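Local coordinates for protein MPT synthase subunit 2 (Burkholderia ambifaria, PDB 7L32) that probably serves as the large, catalytic subunit of molybdopterin synthase, which transfers sulfur to a pterin precursor to form the dithiolene of molybdopterin, at residues P63-K68 / E128-K133; K72-A77 / V86-R91; I35-C40 / G112-S117; V121-K126 / S148-A153. All blocks are in the same frame, centred on the assembly; numbering follows the deposited sequence.

Interactions 1 and 2 share helix 65-80, which packs at its start on the 128-133 segment and further along on strand 85-91; they meet where Phe131 CZ lies 3.6 Å from His90 CG. Interactions 3 and 4 both use helix 111-128 and both touch the second subunit, which interactions 1 and 2 do not. Interaction 2 joins interaction 4 through the core, with Ile88 CD1 3.7 Å from Val121 CG1. Interactions 2 and 3 reach the same mixed sheet, their centres about 14 Å apart. Interactions 1 and 3 lie on opposite sides of the chain's centre, about 25 Å apart between centres.

Interaction 1. Residues P63-K68 / E128-K133; sequences PGMTEK and EAPFWK
Thr66 meets the 128-133 segment with both branches of its side chain. OG1 donates a hydrogen bond of 2.7 Å to Pro130 O, reaching it in the carbonyl plane at a C=O...donor angle of 146°. The methyl CG2, anti to the backbone N (the OG1 torsion being -56°), points instead over one face of Phe131, 4.0 Å from the ring centroid in a CH-pi contact. Beside this pair, Met65 crosses Pro130 at about a right angle, with its CG 4.1 Å from Pro130 CG. The contact thus ties the first turn of helix 65-80 to the link between helix 111-128 and strand 131-136, a place where the helical layer of this alpha/beta fold passes into its antiparallel sheet. OG1 of Thr66 also accepts from Tyr62 N, so two bonds fix its rotation. On its other face the Phe131 ring stacks with His90. The helix start itself is held by Glu67, whose OE1 accepts from the N-H of Gly64, the N-cap residue, with 2.8 Å between Glu67 OE1 and Gly64 N.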
loop_
_atom_site.group_PDB
_atom_site.type_symbol
_atom_site.label_atom_id
_atom_site.label_comp_id
_atom_site.label_asym_id
_atom_site.label_seq_id
_atom_site.Cartn_x
_atom_site.Cartn_y
_atom_site.Cartn_z
ATOM N N PRO A 63 14.905 20.665 -10.451
ATOM C CA PRO A 63 14.662 21.287 -9.138
ATOM C C PRO A 63 13.559 22.337 -9.177
ATOM O O PRO A 63 13.530 23.204 -10.050
ATOM C CB PRO A 63 16.023 21.901 -8.790
ATOM C CG PRO A 63 16.990 21.022 -9.492
ATOM C CD PRO A 63 16.340 20.644 -10.788
ATOM N N GLY A 64 12.621 22.222 -8.233
ATOM C CA GLY A 64 11.468 23.100 -8.201
ATOM C C GLY A 64 10.348 22.610 -9.098
ATOM O O GLY A 64 9.224 22.414 -8.637
ATOM N N MET A 65 10.653 22.408 -10.383
ATOM C CA MET A 65 9.654 21.941 -11.346
ATOM C C MET A 65 9.073 20.582 -10.952
ATOM O O MET A 65 7.846 20.383 -10.942
ATOM C CB MET A 65 10.313 21.873 -12.729
ATOM C CG MET A 65 9.508 21.193 -13.828
ATOM S SD MET A 65 8.546 22.367 -14.820
ATOM C CE MET A 65 9.839 23.339 -15.580
ATOM N N THR A 66 9.936 19.620 -10.640
ATOM C CA THR A 66 9.427 18.285 -10.347
ATOM C C THR A 66 8.599 18.288 -9.063
ATOM O O THR A 66 7.540 17.660 -9.011
ATOM C CB THR A 66 10.576 17.274 -10.266
ATOM O OG1 THR A 66 11.324 17.303 -11.490
ATOM C CG2 THR A 66 10.022 15.826 -10.059
ATOM N N GLU A 67 9.055 19.002 -8.026
ATOM C CA GLU A 67 8.272 19.079 -6.788
ATOM C C GLU A 67 6.892 19.676 -7.045
ATOM O O GLU A 67 5.884 19.162 -6.545
ATOM C CB GLU A 67 9.013 19.916 -5.739
ATOM C CG GLU A 67 10.220 19.219 -5.103
ATOM C CD GLU A 67 11.549 19.545 -5.778
ATOM O OE1 GLU A 67 11.570 19.964 -6.963
ATOM O OE2 GLU A 67 12.589 19.361 -5.112
ATOM N N LYS A 68 6.821 20.745 -7.847
ATOM C CA LYS A 68 5.524 21.350 -8.141
ATOM C C LYS A 68 4.603 20.375 -8.869
ATOM O O LYS A 68 3.392 20.354 -8.615
ATOM C CB LYS A 68 5.716 22.634 -8.949
ATOM C CG LYS A 68 6.151 23.795 -8.069
ATOM C CD LYS A 68 6.390 25.073 -8.861
ATOM C CE LYS A 68 7.082 26.125 -8.002
ATOM N NZ LYS A 68 8.552 25.867 -7.851
ATOM N N GLU A 128 3.789 11.357 -15.526
ATOM C CA GLU A 128 3.879 12.803 -15.723
ATOM C C GLU A 128 4.967 13.546 -14.946
ATOM O O GLU A 128 5.311 14.663 -15.346
ATOM C CB GLU A 128 2.527 13.473 -15.417
ATOM C CG GLU A 128 1.405 13.064 -16.382
ATOM C CD GLU A 128 1.707 13.402 -17.831
ATOM O OE1 GLU A 128 2.270 14.492 -18.097
ATOM O OE2 GLU A 128 1.384 12.571 -18.709
ATOM N N ALA A 129 5.499 13.002 -13.864
ATOM C CA ALA A 129 6.485 13.762 -13.084
ATOM C C ALA A 129 7.814 13.846 -13.837
ATOM O O ALA A 129 8.326 12.818 -14.297
ATOM C CB ALA A 129 6.707 13.131 -11.706
ATOM N N PRO A 130 8.404 15.045 -13.985
ATOM C CA PRO A 130 9.650 15.173 -14.765
ATOM C C PRO A 130 10.873 14.582 -14.083
ATOM O O PRO A 130 11.400 15.151 -13.118
ATOM C CB PRO A 130 9.811 16.690 -14.943
ATOM C CG PRO A 130 8.465 17.269 -14.642
ATOM C CD PRO A 130 7.851 16.354 -13.611
ATOM N N PHE A 131 11.340 13.449 -14.604
ATOM C CA PHE A 131 12.578 12.808 -14.180
ATOM C C PHE A 131 13.323 12.375 -15.429
ATOM O O PHE A 131 12.701 12.118 -16.464
ATOM C CB PHE A 131 12.335 11.563 -13.307
ATOM C CG PHE A 131 11.876 11.879 -11.918
ATOM C CD1 PHE A 131 12.789 12.199 -10.926
ATOM C CD2 PHE A 131 10.524 11.858 -11.606
ATOM C CE1 PHE A 131 12.363 12.489 -9.630
ATOM C CE2 PHE A 131 10.089 12.155 -10.332
ATOM C CZ PHE A 131 11.011 12.469 -9.337
ATOM N N TRP A 132 14.650 12.248 -15.306
ATOM C CA TRP A 132 15.522 11.837 -16.398
ATOM C C TRP A 132 16.485 10.767 -15.915
ATOM O O TRP A 132 16.968 10.824 -14.782
ATOM C CB TRP A 132 16.329 13.027 -16.966
ATOM C CG TRP A 132 15.479 14.016 -17.720
ATOM C CD1 TRP A 132 15.330 14.095 -19.080
ATOM C CD2 TRP A 132 14.637 15.044 -17.165
ATOM N NE1 TRP A 132 14.468 15.121 -19.403
ATOM C CE2 TRP A 132 14.024 15.715 -18.249
ATOM C CE3 TRP A 132 14.352 15.472 -15.861
ATOM C CZ2 TRP A 132 13.146 16.792 -18.068
ATOM C CZ3 TRP A 132 13.460 16.540 -15.684
ATOM C CH2 TRP A 132 12.876 17.186 -16.782
ATOM N N LYS A 133 16.788 9.815 -16.800
ATOM C CA LYS A 133 17.722 8.731 -16.541
ATOM C C LYS A 133 18.952 8.909 -17.417
ATOM O O LYS A 133 18.833 9.244 -18.598
ATOM C CB LYS A 133 17.091 7.365 -16.854
ATOM C CG LYS A 133 16.815 6.490 -15.653
ATOM C CD LYS A 133 16.195 5.160 -16.089
ATOM C CE LYS A 133 17.078 4.420 -17.082
ATOM N NZ LYS A 133 18.235 3.711 -16.443
#

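Interaction 2. Residues K72-A77 / V86-R91; sequences KIAAEA and VAIVHR
Ala74 and Val86 form the centre of a wholly apolar contact, with no hydrogen bond from one segment to the other. The methyl of Ala74 lies 4.0 Å from Val86 CG1, and the same methyl comes within 4.4 Å of Ile88 CD1, so one small side chain on the helix faces two branched ones that point from the same side of the strand. One turn on, Ala77 CB meets the other branch of Val86, at 4.4 Å from CG2. The torsion of Val86 explains this split: with CG1 anti to its backbone N (chi1 179°), the two methyls fan out, CG1 toward Ala74 and CG2 toward Ala77.

The polar groups belong to the ends of the segments. His90 ND1 donates to Arg91 O over 2.9 Å, the acceptor lying nearly in the imidazole plane, which fixes how the ring is turned. Arg91 bonds Thr16 O and Gln100 O, while Glu76 pairs with Arg79 and Arg80 on its own helix.

Helix 65-80 and strand 85-91 follow each other in the chain; their residues 72-77 and 86-91 run nearly antiparallel, at 158° with the axes of these segments 9.3 Å apart. Ile12 of strand 11-15 touches both Ala74 and Ile88, and Val121 of helix 111-128 touches both Ala77 and Ile88, so the two helices lie side by side on one face of the mixed sheet.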
loop_
_atom_site.group_PDB
_atom_site.type_symbol
_atom_site.label_atom_id
_atom_site.label_comp_id
_atom_site.label_asym_id
_atom_site.label_seq_id
_atom_site.Cartn_x
_atom_site.Cartn_y
_atom_site.Cartn_z
ATOM N N LYS A 72 0.966 19.064 -7.549
ATOM C CA LYS A 72 -0.240 19.090 -8.376
ATOM C C LYS A 72 -0.922 17.724 -8.411
ATOM O O LYS A 72 -2.159 17.631 -8.360
ATOM C CB LYS A 72 0.124 19.532 -9.793
ATOM C CG LYS A 72 -0.971 19.367 -10.828
ATOM C CD LYS A 72 -0.489 19.848 -12.223
ATOM C CE LYS A 72 -1.677 20.056 -13.174
ATOM N NZ LYS A 72 -1.282 20.360 -14.586
ATOM N N ILE A 73 -0.127 16.658 -8.524
ATOM C CA ILE A 73 -0.682 15.298 -8.520
ATOM C C ILE A 73 -1.393 15.019 -7.198
ATOM O O ILE A 73 -2.528 14.524 -7.172
ATOM C CB ILE A 73 0.438 14.274 -8.785
ATOM C CG1 ILE A 73 0.944 14.406 -10.225
ATOM C CG2 ILE A 73 -0.048 12.828 -8.456
ATOM C CD1 ILE A 73 2.279 13.733 -10.452
ATOM N N ALA A 74 -0.737 15.329 -6.075
ATOM C CA ALA A 74 -1.370 15.080 -4.774
ATOM C C ALA A 74 -2.627 15.921 -4.594
ATOM O O ALA A 74 -3.626 15.450 -4.033
ATOM C CB ALA A 74 -0.378 15.355 -3.644
ATOM N N ALA A 75 -2.596 17.179 -5.055
ATOM C CA ALA A 75 -3.776 18.034 -4.962
ATOM C C ALA A 75 -4.946 17.460 -5.762
ATOM O O ALA A 75 -6.096 17.497 -5.303
ATOM C CB ALA A 75 -3.443 19.457 -5.444
ATOM N N GLU A 76 -4.673 16.938 -6.962
ATOM C CA GLU A 76 -5.723 16.309 -7.771
ATOM C C GLU A 76 -6.273 15.049 -7.105
ATOM O O GLU A 76 -7.487 14.806 -7.143
ATOM C CB GLU A 76 -5.203 15.992 -9.176
ATOM C CG GLU A 76 -6.166 15.165 -10.050
ATOM C CD GLU A 76 -7.489 15.883 -10.382
ATOM O OE1 GLU A 76 -7.651 17.106 -10.128
ATOM O OE2 GLU A 76 -8.386 15.210 -10.918
ATOM N N ALA A 77 -5.405 14.241 -6.480
ATOM C CA ALA A 77 -5.912 13.114 -5.693
ATOM C C ALA A 77 -6.863 13.597 -4.607
ATOM O O ALA A 77 -7.906 12.977 -4.364
ATOM C CB ALA A 77 -4.761 12.315 -5.065
ATOM N N VAL A 86 -1.904 12.686 1.669
ATOM C CA VAL A 86 -0.953 12.066 0.746
ATOM C C VAL A 86 0.461 12.449 1.157
ATOM O O VAL A 86 0.737 13.627 1.414
ATOM C CB VAL A 86 -1.180 12.533 -0.718
ATOM C CG1 VAL A 86 -0.153 11.875 -1.670
ATOM C CG2 VAL A 86 -2.606 12.306 -1.178
ATOM N N ALA A 87 1.377 11.476 1.153
ATOM C CA ALA A 87 2.802 11.759 1.322
ATOM C C ALA A 87 3.574 11.112 0.179
ATOM O O ALA A 87 3.271 9.986 -0.219
ATOM C CB ALA A 87 3.338 11.251 2.674
ATOM N N ILE A 88 4.547 11.836 -0.383
ATOM C CA ILE A 88 5.380 11.318 -1.467
ATOM C C ILE A 88 6.832 11.632 -1.135
ATOM O O ILE A 88 7.163 12.788 -0.828
ATOM C CB ILE A 88 5.018 11.942 -2.833
ATOM C CG1 ILE A 88 3.519 11.785 -3.155
ATOM C CG2 ILE A 88 5.917 11.330 -3.965
ATOM C CD1 ILE A 88 3.032 12.652 -4.344
ATOM N N VAL A 89 7.692 10.615 -1.188
ATOM C CA VAL A 89 9.146 10.816 -1.127
ATOM C C VAL A 89 9.755 10.122 -2.337
ATOM O O VAL A 89 9.548 8.919 -2.538
ATOM C CB VAL A 89 9.769 10.271 0.168
ATOM C CG1 VAL A 89 11.286 10.603 0.218
ATOM C CG2 VAL A 89 9.048 10.822 1.422
ATOM N N HIS A 90 10.499 10.868 -3.154
ATOM C CA HIS A 90 11.137 10.277 -4.319
ATOM C C HIS A 90 12.639 10.525 -4.236
ATOM O O HIS A 90 13.071 11.619 -3.864
ATOM C CB HIS A 90 10.559 10.861 -5.622
ATOM C CG HIS A 90 10.711 9.959 -6.810
ATOM N ND1 HIS A 90 11.937 9.546 -7.285
ATOM C CD2 HIS A 90 9.787 9.435 -7.655
ATOM C CE1 HIS A 90 11.765 8.786 -8.355
ATOM N NE2 HIS A 90 10.470 8.705 -8.603
ATOM N N ARG A 91 13.433 9.503 -4.543
ATOM C CA ARG A 91 14.878 9.669 -4.495
ATOM C C ARG A 91 15.420 10.021 -5.872
ATOM O O ARG A 91 14.787 9.763 -6.900
ATOM C CB ARG A 91 15.562 8.410 -3.979
ATOM C CG ARG A 91 15.181 8.076 -2.539
ATOM C CD ARG A 91 15.889 6.828 -2.071
ATOM N NE ARG A 91 17.315 7.050 -1.887
ATOM C CZ ARG A 91 18.222 6.085 -1.854
ATOM N NH1 ARG A 91 17.886 4.817 -2.038
ATOM N NH2 ARG A 91 19.500 6.398 -1.639
#

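Interaction 3. Residues I35-C40 / G112-S117; sequences IGALAC and GDAFAS
Ala114 O accepts a hydrogen bond from Thr106 OG1 on strand 100-108 and is also touched by the methyl of Ala39, whose CB lies 3.6 Å from it. The methyl of Ala114 lies between two alanines of the strand, its CB 4.4 Å from Ala37 CB and 4.0 Å from Ala39 CB, and it also touches a backbone oxygen, Ala37 O, at 3.7 Å. Phe115 adds its ring obliquely: although its CB points off the strand, CG is anti to the carbonyl carbon (chi1 -83°), and CD1 swings to 4.1 Å from Ala39 CB. Helix 111-128 thereby packs on strand 37-44, an edge strand of the mixed sheet within the subunit, residues 112-117 running almost parallel to 37-40 at 18°. Beyond this edge the sheet continues into the second subunit, whose strand pairs with Leu38, Ala39 and Cys40 in an antiparallel ladder; Cys40, modelled in two conformers, probably forms a disulfide with Cys40 of that subunit, and the Phe115 ring meets its Phe41. Because methyl groups and backbone carry nearly the whole contact, the axes of helix 112-117 and strand 37-40 approach to 7.2 Å, with no direct hydrogen bond between them and Thr106 bonding to the helical carbonyl beside them.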
loop_
_atom_site.group_PDB
_atom_site.type_symbol
_atom_site.label_atom_id
_atom_site.label_comp_id
_atom_site.label_asym_id
_atom_site.label_seq_id
_atom_site.Cartn_x
_atom_site.Cartn_y
_atom_site.Cartn_z
ATOM N N ILE A 35 -8.421 9.443 11.164
ATOM C CA ILE A 35 -8.662 8.434 10.137
ATOM C C ILE A 35 -7.531 7.424 10.194
ATOM O O ILE A 35 -6.397 7.767 10.540
ATOM C CB ILE A 35 -8.820 9.043 8.725
ATOM C CG1 ILE A 35 -7.632 9.958 8.367
ATOM C CG2 ILE A 35 -10.143 9.822 8.627
ATOM C CD1 ILE A 35 -7.784 10.602 6.997
ATOM N N GLY A 36 -7.856 6.159 9.895
ATOM C CA GLY A 36 -6.911 5.076 10.110
ATOM C C GLY A 36 -6.608 4.081 8.995
ATOM O O GLY A 36 -5.908 3.101 9.259
ATOM N N ALA A 37 -7.128 4.260 7.779
ATOM C CA ALA A 37 -6.861 3.319 6.695
ATOM C C ALA A 37 -5.675 3.862 5.919
ATOM O O ALA A 37 -5.766 4.962 5.370
ATOM C CB ALA A 37 -8.075 3.169 5.780
ATOM N N LEU A 38 -4.569 3.121 5.881
ATOM C CA LEU A 38 -3.343 3.627 5.256
ATOM C C LEU A 38 -2.899 2.688 4.141
ATOM O O LEU A 38 -2.685 1.498 4.377
ATOM C CB LEU A 38 -2.251 3.795 6.328
ATOM C CG LEU A 38 -0.910 4.334 5.820
ATOM C CD1 LEU A 38 -0.363 5.420 6.757
ATOM C CD2 LEU A 38 0.012 3.151 5.825
ATOM N N ALA A 39 -2.763 3.213 2.923
ATOM C CA ALA A 39 -2.236 2.439 1.811
ATOM C C ALA A 39 -0.885 3.014 1.414
ATOM O O ALA A 39 -0.715 4.238 1.382
ATOM C CB ALA A 39 -3.171 2.471 0.595
ATOM N N CYS A 40 0.070 2.143 1.103
ATOM C CA CYS A 40 1.356 2.664 0.674
ATOM C C CYS A 40 1.921 1.829 -0.467
ATOM O O CYS A 40 1.501 0.694 -0.742
ATOM C CB CYS A 40 2.347 2.758 1.848
ATOM S SG CYS A 40 2.650 1.223 2.735
ATOM N N GLY A 112 -11.096 1.778 0.708
ATOM C CA GLY A 112 -11.354 1.988 -0.717
ATOM C C GLY A 112 -10.716 3.263 -1.244
ATOM O O GLY A 112 -10.019 3.251 -2.270
ATOM N N ASP A 113 -10.915 4.371 -0.525
ATOM C CA ASP A 113 -10.322 5.650 -0.933
ATOM C C ASP A 113 -8.805 5.645 -0.773
ATOM O O ASP A 113 -8.081 6.279 -1.557
ATOM C CB ASP A 113 -10.918 6.797 -0.111
ATOM C CG ASP A 113 -12.353 7.125 -0.490
ATOM O OD1 ASP A 113 -12.948 6.484 -1.377
ATOM O OD2 ASP A 113 -12.881 8.065 0.118
ATOM N N ALA A 114 -8.299 4.983 0.267
ATOM C CA ALA A 114 -6.856 4.925 0.450
ATOM C C ALA A 114 -6.175 4.206 -0.716
ATOM O O ALA A 114 -5.220 4.731 -1.304
ATOM C CB ALA A 114 -6.517 4.261 1.789
ATOM N N PHE A 115 -6.658 3.007 -1.077
ATOM C CA PHE A 115 -6.063 2.263 -2.192
ATOM C C PHE A 115 -6.170 3.027 -3.511
ATOM O O PHE A 115 -5.197 3.118 -4.268
ATOM C CB PHE A 115 -6.763 0.915 -2.372
ATOM C CG PHE A 115 -6.254 -0.156 -1.470
ATOM C CD1 PHE A 115 -4.927 -0.589 -1.561
ATOM C CD2 PHE A 115 -7.115 -0.767 -0.564
ATOM C CE1 PHE A 115 -4.451 -1.623 -0.739
ATOM C CE2 PHE A 115 -6.660 -1.794 0.256
ATOM C CZ PHE A 115 -5.341 -2.233 0.169
ATOM N N ALA A 116 -7.353 3.552 -3.818
ATOM C CA ALA A 116 -7.558 4.193 -5.121
ATOM C C ALA A 116 -6.655 5.408 -5.267
ATOM O O ALA A 116 -6.018 5.611 -6.315
ATOM C CB ALA A 116 -9.025 4.589 -5.295
ATOM N N SER A 117 -6.592 6.234 -4.224
ATOM C CA SER A 117 -5.784 7.449 -4.314
ATOM C C SER A 117 -4.300 7.119 -4.395
ATOM O O SER A 117 -3.549 7.798 -5.108
ATOM C CB SER A 117 -6.074 8.380 -3.127
ATOM O OG SER A 117 -5.770 7.786 -1.862
#

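Interaction 4. Residues V121-K126 / S148-A153; sequences VMDYLK and STDDAA
The carboxylate of Asp123, turned there with CG anti to the carbonyl carbon (chi1 -75°), carries the methyl of Ala153 over one of its faces, with Ala153 CB 3.4 Å from Asp123 OD2 and 3.7 Å from Asp123 CG. Here helix 111-128 packs against the start of the short C-terminal helix 151-156, whose N-cap is Asp150. The two oxygens of Asp123 have polar partners beyond these segments: OD2 accepts from Trp157 NE1, and OD1 forms a salt bridge with Arg111 of the second subunit. A second carboxylate, Asp150, brings its OD2 to 4.4 Å from Asp123 OD1; the same Arg111 of the second subunit, through a long, weak ion pair with Asp150, probably eases this meeting of like charges. Asp150 OD1 caps its helix by accepting from Ala153 N at 2.8 Å, the donor standing above the carboxylate plane, and more weakly from Ala152 N. The segments are also joined by backbone: Ser148 N donates to Lys126 O over 2.8 Å, almost straight at 172°. Water 1 doubles this link, donating to Lys126 O at 2.9 Å and accepting from Ser148 OG at 2.7 Å, so that the Lys126 carbonyl oxygen receives one N-H and one water proton.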
loop_
_atom_site.group_PDB
_atom_site.type_symbol
_atom_site.label_atom_id
_atom_site.label_comp_id
_atom_site.label_asym_id
_atom_site.label_seq_id
_atom_site.Cartn_x
_atom_site.Cartn_y
_atom_site.Cartn_z
ATOM N N VAL A 121 -2.054 8.275 -7.571
ATOM C CA VAL A 121 -0.853 9.105 -7.431
ATOM C C VAL A 121 0.342 8.426 -8.097
ATOM O O VAL A 121 1.123 9.079 -8.798
ATOM C CB VAL A 121 -0.574 9.426 -5.944
ATOM C CG1 VAL A 121 0.822 10.083 -5.769
ATOM C CG2 VAL A 121 -1.660 10.366 -5.350
ATOM N N MET A 122 0.500 7.109 -7.904
ATOM C CA MET A 122 1.611 6.392 -8.540
ATOM C C MET A 122 1.501 6.427 -10.063
ATOM O O MET A 122 2.505 6.665 -10.759
ATOM C CB MET A 122 1.689 4.922 -8.057
ATOM C CG MET A 122 2.460 4.736 -6.714
ATOM S SD MET A 122 4.177 5.368 -6.803
ATOM C CE MET A 122 4.829 4.334 -8.098
ATOM N N ASP A 123 0.296 6.191 -10.605
ATOM C CA ASP A 123 0.110 6.217 -12.062
ATOM C C ASP A 123 0.460 7.591 -12.631
ATOM O O ASP A 123 1.130 7.698 -13.661
ATOM C CB ASP A 123 -1.338 5.879 -12.426
ATOM C CG ASP A 123 -1.656 4.395 -12.290
ATOM O OD1 ASP A 123 -0.723 3.560 -12.212
ATOM O OD2 ASP A 123 -2.861 4.086 -12.258
ATOM N N TYR A 124 -0.041 8.648 -11.991
ATOM C CA TYR A 124 0.195 10.019 -12.465
ATOM C C TYR A 124 1.665 10.395 -12.304
ATOM O O TYR A 124 2.273 11.003 -13.204
ATOM C CB TYR A 124 -0.716 10.953 -11.655
ATOM C CG TYR A 124 -1.046 12.345 -12.155
ATOM C CD1 TYR A 124 -0.367 12.928 -13.221
ATOM C CD2 TYR A 124 -1.996 13.120 -11.482
ATOM C CE1 TYR A 124 -0.660 14.233 -13.640
ATOM C CE2 TYR A 124 -2.301 14.429 -11.896
ATOM C CZ TYR A 124 -1.625 14.976 -12.974
ATOM O OH TYR A 124 -1.909 16.266 -13.391
ATOM N N LEU A 125 2.262 10.011 -11.173
ATOM C CA LEU A 125 3.695 10.218 -10.960
ATOM C C LEU A 125 4.522 9.569 -12.067
ATOM O O LEU A 125 5.397 10.210 -12.677
ATOM C CB LEU A 125 4.090 9.648 -9.586
ATOM C CG LEU A 125 5.529 9.786 -9.072
ATOM C CD1 LEU A 125 5.519 9.697 -7.533
ATOM C CD2 LEU A 125 6.479 8.719 -9.648
ATOM N N LYS A 126 4.266 8.282 -12.334
ATOM C CA LYS A 126 5.108 7.531 -13.270
ATOM C C LYS A 126 4.963 8.030 -14.705
ATOM O O LYS A 126 5.915 7.945 -15.497
ATOM C CB LYS A 126 4.781 6.038 -13.177
ATOM C CG LYS A 126 5.340 5.374 -11.917
ATOM C CD LYS A 126 6.879 5.291 -11.994
ATOM C CE LYS A 126 7.511 4.637 -10.757
ATOM N NZ LYS A 126 9.034 4.506 -10.844
ATOM N N SER A 148 6.995 7.233 -18.012
ATOM C CA SER A 148 6.372 6.070 -18.623
ATOM C C SER A 148 5.103 6.478 -19.361
ATOM O O SER A 148 4.607 7.600 -19.226
ATOM C CB SER A 148 6.010 5.019 -17.568
ATOM O OG SER A 148 7.135 4.574 -16.829
ATOM N N THR A 149 4.617 5.573 -20.198
ATOM C CA THR A 149 3.277 5.665 -20.766
ATOM C C THR A 149 2.442 4.518 -20.205
ATOM O O THR A 149 2.913 3.376 -20.141
ATOM C CB THR A 149 3.312 5.623 -22.297
ATOM O OG1 THR A 149 3.920 4.405 -22.735
ATOM C CG2 THR A 149 4.113 6.804 -22.838
ATOM N N ASP A 150 1.227 4.821 -19.756
ATOM C CA ASP A 150 0.293 3.792 -19.303
ATOM C C ASP A 150 -1.048 4.164 -19.923
ATOM O O ASP A 150 -1.784 4.987 -19.370
ATOM C CB ASP A 150 0.228 3.745 -17.770
ATOM C CG ASP A 150 -0.445 2.470 -17.222
ATOM O OD1 ASP A 150 -1.453 1.994 -17.798
ATOM O OD2 ASP A 150 0.032 1.953 -16.184
ATOM N N ASP A 151 -1.437 3.480 -20.992
ATOM C CA ASP A 151 -2.692 3.862 -21.614
ATOM C C ASP A 151 -3.882 3.232 -20.919
ATOM O O ASP A 151 -4.982 3.802 -20.961
ATOM C CB ASP A 151 -2.700 3.454 -23.091
ATOM C CG ASP A 151 -1.696 4.234 -23.918
ATOM O OD1 ASP A 151 -1.495 5.434 -23.626
ATOM O OD2 ASP A 151 -1.118 3.645 -24.847
ATOM N N ALA A 152 -3.668 2.167 -20.147
ATOM C CA ALA A 152 -4.811 1.597 -19.456
ATOM C C ALA A 152 -5.143 2.416 -18.223
ATOM O O ALA A 152 -6.324 2.604 -17.900
ATOM C CB ALA A 152 -4.512 0.155 -19.051
ATOM N N ALA A 153 -4.118 2.971 -17.571
ATOM C CA ALA A 153 -4.354 3.821 -16.411
ATOM C C ALA A 153 -5.052 5.107 -16.820
ATOM O O ALA A 153 -5.966 5.576 -16.125
ATOM C CB ALA A 153 -3.031 4.115 -15.696
HETATM O O HOH W 1 8.274 6.362 -15.153
#